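Local coordinates for putative invasin (Yersinia pseudotuberculosis IP 31758, PDB 5N40), which is an invasin-type adhesin that probably lets the bacterium attach to host cells, carrying a C-type lectin-like domain at its C-terminal end, at residues A[12-17]-A[95-100]; A[144-149]-A[199-204]; A[267-272]-A[307-312]. The protein carries 1 engineered substitution. All blocks are in the same frame, centred on the assembly; numbering follows the deposited sequence.

Contact 1: residues A[12-17]-A[95-100]; sequences STLVAA and TPATIN
Ile99 swings CG1 to the side of its backbone N (chi1 -58°) and runs on extended to CD1, which lays the branch against Ala16; Leu14, with CG trans to its own N (chi1 -171°), turns its isobutyl group toward Ala97. The setting is the immunoglobulin-like domain related to invasin domain 3, where the first strand, 13-22, runs alongside the last, 90-102. Residues 14-16 and 95-99 point nearly the same way, 11° apart, but no direct hydrogen bond joins segments 12-17 and 95-100. Here the backbones bond to the outer neighbours instead: Val15 pairs with Thr32 of strand 28-34, and Ala97 and Ile99 pair with Leu83 and Ala81 of strand 79-87. What lies between is small and apolar. Ala97 puts its methyl into the middle, CB standing 3.4 Å from Leu14 O and 4.3 Å from Leu14 CG. Two residues on, the methyl of Ala16 meets the Ile99 side chain alongside, with CB 3.6 Å from CG1. Leu14 also reaches Val31, and Ile99 touches Leu83, linking the seam to the strands on both flanks. Toward Thr95 water joins the backbones. One molecule links Ser12 O to Thr95 N, the latter only weakly; a second accepts from Leu14 N at 3.0 Å and gives a short bond of 2.6 Å to Thr95 O.

Contact 2: residues A[144-149]-A[199-204]; sequences TFEQVA and TLRAAA. Engineered in segment 199-204: Ala203 (natural residue Lys).
Glu146 and Arg201 face each other in a hydrogen-bonded antiparallel pair: Glu146 N gives to Arg201 O, and Arg201 N returns a shorter bond of 2.7 Å to Glu146 O. Thr144 and the engineered Ala203 trade N-H and C=O in the same way, Val148 N reaches Thr199 O almost head-on (2.9 Å), and Thr199 N gives to Ala149 O. Above the ladder the Glu146 and Arg201 side chains run side by side. The arginine bends at chi3 (70°), which brings NH2 within 3.2 Å of Glu146 OE1; this salt bridge lies close to the guanidinium plane but meets the carboxylate from above its own. A water completes the ring, donating to OE1 and accepting from Arg201 NE. Val148 CG1 lies over one guanidinium face, 3.8 Å above the plane and toward its rim, while Val148 CG2 presses tightly on Thr199 CG2. Thr199 OG1 is satisfied by Asn213 of the next strand. Thr144 OG1 binds two waters, one donating to Arg201 O and the other, weakly, to Ala203 O. The other side carries Phe145, Leu200 and Ala202 into the core, Phe145 CE1 lying 3.9 Å from Ala202 CB. Two inner strands with one polar and one core-facing side are the pattern of an immunoglobulin-like beta sandwich.

Contact 3: residues A[267-272]-A[307-312]; sequences WAMFNQ and TMQVYR
The adhesion domain at the C-terminal end has a C-type lectin-like fold, and this contact lies between strand 265-269 and helix 272-278, the helix that runs up to the disulfide-bonded Cys279. Against that junction comes the segment leading into strand 311-313, with Arg312 as the main link. Its chain, extended from CG to NE, carries the guanidinium across to the backbone just before the helix. There NE gives an almost straight bond to Phe270 O (2.8 Å, 172° at the hydrogen); the oxygen lies in the guanidinium plane, at its edge, although the donor stands above the carbonyl plane. One face of the guanidinium is covered by the first turn of the helix: Gln272 N sits 3.4 Å above the plane, over its centre, and the carbonyl carbon of Asn271 is close by. Asn271 is the N-cap, its OD1 taking Gln274 N. Gln272 reaches back with its amide nearly perpendicular to the guanidinium, 85° between the planes, and OE1 takes a weak bond from Arg312 NH1 at 3.0 Å. The other end of this amide, NE2, is bonded to Ser313 O, so Gln272 holds on to two successive residues of the strand. Further along, Met269 bends at chi2 and chi3 to set CE on the aliphatic part of Gln309, 3.8 Å from CB, crossing that side chain at about a right angle. The buried arginine is thus bonded to neutral oxygens, the carbonyls of Phe270 and, through NH2, of Gly340 and Gly344, and weakly Gln272 OE1; these would be expected to stabilise its charge, which lies close to the positive end of the helix dipole, while joining three separate parts of the chain.

Overall arrangement
The contacts follow one another along a rod-shaped molecule, each in its own domain. Contact 2 is near the middle; contacts 1 and 3 lie on opposite sides of the chain's centre, about 79 Å apart between their centres, and none touches another. Contacts 1 and 2 both belong to immunoglobulin-like domains and are partly buried, but contact 2 is a regular antiparallel ladder with a charged pair on its outer side, whereas contact 1 brings parallel segments together through methyl groups and water. Contact 3, in the lectin-like domain, is the most buried of the three and involves no strand pairing: one arginine, bonded to a backbone carbonyl and weakly to a glutamine, carries most of it.

Contact 1: residues A[12-17]-A[95-100]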
loop_
_atom_site.group_PDB
_atom_site.type_symbol
_atom_site.label_atom_id
_atom_site.label_comp_id
_atom_site.label_asym_id
_atom_site.label_seq_id
_atom_site.Cartn_x
_atom_site.Cartn_y
_atom_site.Cartn_z
ATOM N N SER A 12 -22.248 -48.124 -7.729
ATOM C CA SER A 12 -21.116 -47.461 -8.353
ATOM C C SER A 12 -20.558 -46.388 -7.428
ATOM O O SER A 12 -21.293 -45.742 -6.679
ATOM C CB SER A 12 -21.521 -46.822 -9.679
ATOM O OG SER A 12 -21.979 -47.789 -10.600
ATOM N N THR A 13 -19.245 -46.189 -7.500
ATOM C CA THR A 13 -18.582 -45.174 -6.695
ATOM C C THR A 13 -17.601 -44.403 -7.564
ATOM O O THR A 13 -17.031 -44.942 -8.518
ATOM C CB THR A 13 -17.849 -45.786 -5.492
ATOM O OG1 THR A 13 -16.770 -46.609 -5.948
ATOM C CG2 THR A 13 -18.801 -46.619 -4.657
ATOM N N LEU A 14 -17.445 -43.121 -7.243
ATOM C CA LEU A 14 -16.451 -42.252 -7.863
ATOM C C LEU A 14 -15.571 -41.710 -6.748
ATOM O O LEU A 14 -16.074 -41.103 -5.797
ATOM C CB LEU A 14 -17.117 -41.113 -8.635
ATOM C CG LEU A 14 -16.198 -40.248 -9.502
ATOM C CD1 LEU A 14 -15.679 -41.031 -10.707
ATOM C CD2 LEU A 14 -16.908 -38.976 -9.948
ATOM N N VAL A 15 -14.265 -41.938 -6.854
ATOM C CA VAL A 15 -13.324 -41.521 -5.826
ATOM C C VAL A 15 -12.120 -40.865 -6.486
ATOM O O VAL A 15 -11.873 -41.017 -7.685
ATOM C CB VAL A 15 -12.874 -42.704 -4.941
ATOM C CG1 VAL A 15 -14.096 -43.461 -4.411
ATOM C CG2 VAL A 15 -11.951 -43.641 -5.709
ATOM N N ALA A 16 -11.375 -40.114 -5.677
ATOM C CA ALA A 16 -10.156 -39.460 -6.122
ATOM C C ALA A 16 -9.075 -39.675 -5.079
ATOM O O ALA A 16 -9.358 -39.749 -3.883
ATOM C CB ALA A 16 -10.367 -37.959 -6.353
ATOM N N ALA A 17 -7.841 -39.802 -5.552
ATOM C CA ALA A 17 -6.699 -40.042 -4.684
ATOM C C ALA A 17 -5.463 -39.339 -5.230
ATOM O O ALA A 17 -4.975 -39.699 -6.308
ATOM C CB ALA A 17 -6.432 -41.545 -4.547
ATOM N N THR A 95 -22.664 -40.281 -6.286
ATOM C CA THR A 95 -22.222 -39.198 -5.417
ATOM C C THR A 95 -20.959 -38.553 -5.989
ATOM O O THR A 95 -20.015 -39.268 -6.353
ATOM C CB THR A 95 -21.948 -39.719 -4.008
ATOM O OG1 THR A 95 -23.102 -40.416 -3.519
ATOM C CG2 THR A 95 -21.614 -38.564 -3.076
ATOM N N PRO A 96 -20.892 -37.225 -6.083
ATOM C CA PRO A 96 -19.700 -36.606 -6.674
ATOM C C PRO A 96 -18.524 -36.680 -5.712
ATOM O O PRO A 96 -18.651 -36.374 -4.526
ATOM C CB PRO A 96 -20.128 -35.153 -6.933
ATOM C CG PRO A 96 -21.486 -34.984 -6.287
ATOM C CD PRO A 96 -21.762 -36.213 -5.463
ATOM N N ALA A 97 -17.381 -37.102 -6.230
ATOM C CA ALA A 97 -16.146 -36.962 -5.486
ATOM C C ALA A 97 -15.694 -35.511 -5.542
ATOM O O ALA A 97 -16.057 -34.762 -6.452
ATOM C CB ALA A 97 -15.061 -37.876 -6.053
ATOM N N THR A 98 -14.921 -35.107 -4.545
ATOM C CA THR A 98 -14.357 -33.768 -4.525
ATOM C C THR A 98 -12.869 -33.842 -4.237
ATOM O O THR A 98 -12.373 -34.804 -3.638
ATOM C CB THR A 98 -15.022 -32.867 -3.482
ATOM O OG1 THR A 98 -14.778 -33.399 -2.172
ATOM C CG2 THR A 98 -16.519 -32.767 -3.738
ATOM N N ILE A 99 -12.165 -32.811 -4.694
ATOM C CA ILE A 99 -10.748 -32.625 -4.415
ATOM C C ILE A 99 -10.563 -31.188 -3.957
ATOM O O ILE A 99 -10.997 -30.259 -4.640
ATOM C CB ILE A 99 -9.878 -32.913 -5.654
ATOM C CG1 ILE A 99 -10.120 -34.340 -6.156
ATOM C CG2 ILE A 99 -8.399 -32.703 -5.334
ATOM C CD1 ILE A 99 -9.550 -34.606 -7.511
ATOM N N ASN A 100 -9.951 -31.006 -2.791
ATOM C CA ASN A 100 -9.584 -29.673 -2.341
ATOM C C ASN A 100 -8.361 -29.219 -3.118
ATOM O O ASN A 100 -7.314 -29.874 -3.073
ATOM C CB ASN A 100 -9.296 -29.660 -0.842
ATOM C CG ASN A 100 -10.520 -29.964 -0.014
ATOM O OD1 ASN A 100 -11.625 -29.512 -0.322
ATOM N ND2 ASN A 100 -10.331 -30.738 1.043
HETATM O O HOH W 1 -21.889 -43.403 -5.249
HETATM O O HOH W 2 -19.567 -41.679 -5.613
#

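Contact 2: residues A[144-149]-A[199-204]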
loop_
_atom_site.group_PDB
_atom_site.type_symbol
_atom_site.label_atom_id
_atom_site.label_comp_id
_atom_site.label_asym_id
_atom_site.label_seq_id
_atom_site.Cartn_x
_atom_site.Cartn_y
_atom_site.Cartn_z
ATOM N N THR A 144 -3.701 -10.121 -0.703
ATOM C CA THR A 144 -4.262 -9.053 0.117
ATOM C C THR A 144 -3.119 -8.196 0.649
ATOM O O THR A 144 -1.948 -8.583 0.600
ATOM C CB THR A 144 -5.093 -9.576 1.294
ATOM O OG1 THR A 144 -4.239 -10.277 2.197
ATOM C CG2 THR A 144 -6.218 -10.491 0.819
ATOM N N PHE A 145 -3.470 -7.022 1.165
ATOM C CA PHE A 145 -2.505 -6.105 1.755
ATOM C C PHE A 145 -2.952 -5.693 3.150
ATOM O O PHE A 145 -4.143 -5.505 3.409
ATOM C CB PHE A 145 -2.314 -4.845 0.895
ATOM C CG PHE A 145 -1.721 -5.124 -0.448
ATOM C CD1 PHE A 145 -0.349 -5.249 -0.600
ATOM C CD2 PHE A 145 -2.528 -5.280 -1.556
ATOM C CE1 PHE A 145 0.204 -5.511 -1.831
ATOM C CE2 PHE A 145 -1.975 -5.539 -2.796
ATOM C CZ PHE A 145 -0.604 -5.663 -2.926
ATOM N N GLU A 146 -1.971 -5.513 4.030
ATOM C CA GLU A 146 -2.226 -5.138 5.416
ATOM C C GLU A 146 -1.169 -4.155 5.893
ATOM O O GLU A 146 0.030 -4.401 5.731
ATOM C CB GLU A 146 -2.232 -6.380 6.317
ATOM C CG GLU A 146 -2.684 -6.104 7.736
ATOM C CD GLU A 146 -2.799 -7.364 8.570
ATOM O OE1 GLU A 146 -2.225 -8.400 8.177
ATOM O OE2 GLU A 146 -3.462 -7.309 9.623
ATOM N N GLN A 147 -1.612 -3.043 6.477
ATOM C CA GLN A 147 -0.698 -2.148 7.175
ATOM C C GLN A 147 -0.263 -2.800 8.480
ATOM O O GLN A 147 -1.109 -3.163 9.301
ATOM C CB GLN A 147 -1.378 -0.800 7.432
ATOM C CG GLN A 147 -0.560 0.174 8.275
ATOM C CD GLN A 147 -0.789 0.023 9.772
ATOM O OE1 GLN A 147 0.077 -0.463 10.502
ATOM N NE2 GLN A 147 -1.952 0.469 10.238
ATOM N N VAL A 148 1.048 -2.970 8.669
ATOM C CA VAL A 148 1.579 -3.635 9.854
ATOM C C VAL A 148 2.500 -2.748 10.681
ATOM O O VAL A 148 2.904 -3.162 11.773
ATOM C CB VAL A 148 2.304 -4.955 9.490
ATOM C CG1 VAL A 148 1.334 -5.957 8.871
ATOM C CG2 VAL A 148 3.483 -4.695 8.558
ATOM N N ALA A 149 2.838 -1.540 10.223
ATOM C CA ALA A 149 3.597 -0.598 11.039
ATOM C C ALA A 149 3.454 0.796 10.442
ATOM O O ALA A 149 3.287 0.945 9.232
ATOM C CB ALA A 149 5.084 -0.966 11.139
ATOM N N THR A 199 4.501 0.380 6.709
ATOM C CA THR A 199 4.903 -0.954 6.287
ATOM C C THR A 199 3.658 -1.681 5.801
ATOM O O THR A 199 2.729 -1.925 6.580
ATOM C CB THR A 199 5.567 -1.717 7.428
ATOM O OG1 THR A 199 6.715 -0.994 7.887
ATOM C CG2 THR A 199 5.990 -3.105 6.958
ATOM N N LEU A 200 3.632 -2.005 4.517
ATOM C CA LEU A 200 2.562 -2.791 3.919
ATOM C C LEU A 200 3.007 -4.239 3.784
ATOM O O LEU A 200 4.096 -4.509 3.270
ATOM C CB LEU A 200 2.181 -2.247 2.545
ATOM C CG LEU A 200 1.436 -0.909 2.551
ATOM C CD1 LEU A 200 1.243 -0.401 1.139
ATOM C CD2 LEU A 200 0.082 -1.054 3.248
ATOM N N ARG A 201 2.163 -5.164 4.223
ATOM C CA ARG A 201 2.445 -6.592 4.080
ATOM C C ARG A 201 1.552 -7.186 2.996
ATOM O O ARG A 201 0.322 -7.099 3.072
ATOM C CB ARG A 201 2.241 -7.338 5.394
ATOM C CG ARG A 201 2.614 -8.808 5.299
ATOM C CD ARG A 201 2.824 -9.383 6.671
ATOM N NE ARG A 201 1.577 -9.492 7.414
ATOM C CZ ARG A 201 1.497 -9.971 8.650
ATOM N NH1 ARG A 201 2.596 -10.365 9.274
ATOM N NH2 ARG A 201 0.325 -10.047 9.261
ATOM N N ALA A 202 2.180 -7.770 1.985
ATOM C CA ALA A 202 1.480 -8.548 0.976
ATOM C C ALA A 202 1.366 -9.987 1.459
ATOM O O ALA A 202 2.366 -10.586 1.856
ATOM C CB ALA A 202 2.231 -8.488 -0.353
ATOM N N ALA A 203 0.149 -10.528 1.442
ATOM C CA ALA A 203 -0.109 -11.905 1.842
ATOM C C ALA A 203 -0.792 -12.664 0.711
ATOM O O ALA A 203 -1.858 -12.257 0.234
ATOM C CB ALA A 203 -0.979 -11.960 3.097
ATOM N N ALA A 204 -0.194 -13.781 0.306
ATOM C CA ALA A 204 -0.840 -14.679 -0.635
ATOM C C ALA A 204 -1.834 -15.567 0.111
ATOM O O ALA A 204 -1.781 -15.699 1.334
ATOM C CB ALA A 204 0.201 -15.533 -1.363
HETATM O O HOH W 3 -1.956 -8.804 3.715
HETATM O O HOH W 4 -4.570 -12.775 2.124
HETATM O O HOH W 5 -1.144 -9.551 6.153
#

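Contact 3: residues A[267-272]-A[307-312]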
loop_
_atom_site.group_PDB
_atom_site.type_symbol
_atom_site.label_atom_id
_atom_site.label_comp_id
_atom_site.label_asym_id
_atom_site.label_seq_id
_atom_site.Cartn_x
_atom_site.Cartn_y
_atom_site.Cartn_z
ATOM N N TRP A 267 9.974 24.428 16.178
ATOM C CA TRP A 267 10.666 25.457 15.421
ATOM C C TRP A 267 11.429 26.398 16.338
ATOM O O TRP A 267 10.993 26.704 17.451
ATOM C CB TRP A 267 9.669 26.253 14.586
ATOM C CG TRP A 267 8.916 25.381 13.647
ATOM C CD1 TRP A 267 7.686 24.826 13.844
ATOM C CD2 TRP A 267 9.356 24.941 12.365
ATOM N NE1 TRP A 267 7.325 24.085 12.749
ATOM C CE2 TRP A 267 8.339 24.137 11.827
ATOM C CE3 TRP A 267 10.517 25.159 11.612
ATOM C CZ2 TRP A 267 8.448 23.539 10.569
ATOM C CZ3 TRP A 267 10.622 24.581 10.374
ATOM C CH2 TRP A 267 9.595 23.774 9.861
ATOM N N ALA A 268 12.577 26.856 15.850
ATOM C CA ALA A 268 13.322 27.908 16.521
ATOM C C ALA A 268 12.637 29.252 16.300
ATOM O O ALA A 268 12.100 29.520 15.222
ATOM C CB ALA A 268 14.756 27.961 16.000
ATOM N N MET A 269 12.669 30.100 17.327
ATOM C CA MET A 269 12.027 31.407 17.287
ATOM C C MET A 269 12.978 32.449 17.860
ATOM O O MET A 269 13.823 32.136 18.702
ATOM C CB MET A 269 10.703 31.401 18.066
ATOM C CG MET A 269 9.747 30.290 17.649
ATOM S SD MET A 269 9.157 30.414 15.942
ATOM C CE MET A 269 7.706 31.438 16.158
ATOM N N PHE A 270 12.830 33.693 17.400
ATOM C CA PHE A 270 13.855 34.711 17.579
ATOM C C PHE A 270 13.231 36.063 17.896
ATOM O O PHE A 270 12.142 36.390 17.420
ATOM C CB PHE A 270 14.713 34.859 16.313
ATOM C CG PHE A 270 15.312 33.574 15.832
ATOM C CD1 PHE A 270 14.574 32.707 15.040
ATOM C CD2 PHE A 270 16.611 33.234 16.166
ATOM C CE1 PHE A 270 15.127 31.520 14.597
ATOM C CE2 PHE A 270 17.167 32.048 15.725
ATOM C CZ PHE A 270 16.423 31.192 14.938
ATOM N N ASN A 271 13.940 36.854 18.700
ATOM C CA ASN A 271 13.634 38.273 18.798
ATOM C C ASN A 271 14.410 39.010 17.712
ATOM O O ASN A 271 15.157 38.409 16.935
ATOM C CB ASN A 271 13.945 38.821 20.195
ATOM C CG ASN A 271 15.426 38.782 20.539
ATOM O OD1 ASN A 271 16.286 38.603 19.676
ATOM N ND2 ASN A 271 15.730 38.965 21.822
ATOM N N GLN A 272 14.239 40.331 17.652
ATOM C CA GLN A 272 14.796 41.089 16.536
ATOM C C GLN A 272 16.321 41.023 16.517
ATOM O O GLN A 272 16.930 40.814 15.462
ATOM C CB GLN A 272 14.312 42.536 16.596
ATOM C CG GLN A 272 14.610 43.331 15.339
ATOM C CD GLN A 272 13.751 42.923 14.149
ATOM O OE1 GLN A 272 12.674 42.343 14.305
ATOM N NE2 GLN A 272 14.222 43.251 12.948
ATOM N N THR A 307 2.614 28.999 9.629
ATOM C CA THR A 307 2.116 30.368 9.513
ATOM C C THR A 307 1.298 30.842 10.712
ATOM O O THR A 307 0.766 31.959 10.672
ATOM C CB THR A 307 1.271 30.520 8.243
ATOM O OG1 THR A 307 0.173 29.604 8.284
ATOM C CG2 THR A 307 2.110 30.283 6.997
ATOM N N MET A 308 1.178 30.048 11.777
ATOM C CA MET A 308 0.397 30.508 12.927
ATOM C C MET A 308 1.070 31.672 13.647
ATOM O O MET A 308 0.387 32.459 14.313
ATOM C CB MET A 308 0.157 29.360 13.911
ATOM C CG MET A 308 -0.879 28.356 13.444
ATOM S SD MET A 308 -1.144 27.033 14.649
ATOM C CE MET A 308 -2.581 26.217 13.958
ATOM N N GLN A 309 2.388 31.807 13.529
ATOM C CA GLN A 309 3.124 32.872 14.190
ATOM C C GLN A 309 3.780 33.765 13.146
ATOM O O GLN A 309 4.128 33.320 12.047
ATOM C CB GLN A 309 4.188 32.320 15.151
ATOM C CG GLN A 309 3.673 31.254 16.119
ATOM C CD GLN A 309 2.457 31.707 16.923
ATOM O OE1 GLN A 309 2.187 32.905 17.054
ATOM N NE2 GLN A 309 1.716 30.742 17.464
ATOM N N VAL A 310 3.948 35.036 13.504
ATOM C CA VAL A 310 4.375 36.030 12.528
ATOM C C VAL A 310 5.847 35.846 12.178
ATOM O O VAL A 310 6.617 35.183 12.886
ATOM C CB VAL A 310 4.096 37.448 13.052
ATOM C CG1 VAL A 310 2.621 37.589 13.386
ATOM C CG2 VAL A 310 4.965 37.761 14.276
ATOM N N TYR A 311 6.236 36.459 11.060
ATOM C CA TYR A 311 7.602 36.460 10.557
ATOM C C TYR A 311 8.201 37.850 10.712
ATOM O O TYR A 311 7.537 38.855 10.436
ATOM C CB TYR A 311 7.634 36.033 9.081
ATOM C CG TYR A 311 7.469 34.536 8.891
ATOM C CD1 TYR A 311 6.292 33.892 9.245
ATOM C CD2 TYR A 311 8.498 33.770 8.359
ATOM C CE1 TYR A 311 6.154 32.512 9.093
ATOM C CE2 TYR A 311 8.364 32.396 8.194
ATOM C CZ TYR A 311 7.192 31.778 8.556
ATOM O OH TYR A 311 7.069 30.403 8.394
ATOM N N ARG A 312 9.453 37.911 11.156
ATOM C CA ARG A 312 10.094 39.197 11.403
ATOM C C ARG A 312 10.540 39.842 10.096
ATOM O O ARG A 312 10.912 39.164 9.133
ATOM C CB ARG A 312 11.298 39.035 12.338
ATOM C CG ARG A 312 10.915 38.655 13.761
ATOM C CD ARG A 312 12.056 38.884 14.753
ATOM N NE ARG A 312 11.568 38.848 16.129
ATOM C CZ ARG A 312 10.941 39.856 16.732
ATOM N NH1 ARG A 312 10.724 40.997 16.086
ATOM N NH2 ARG A 312 10.530 39.725 17.985
#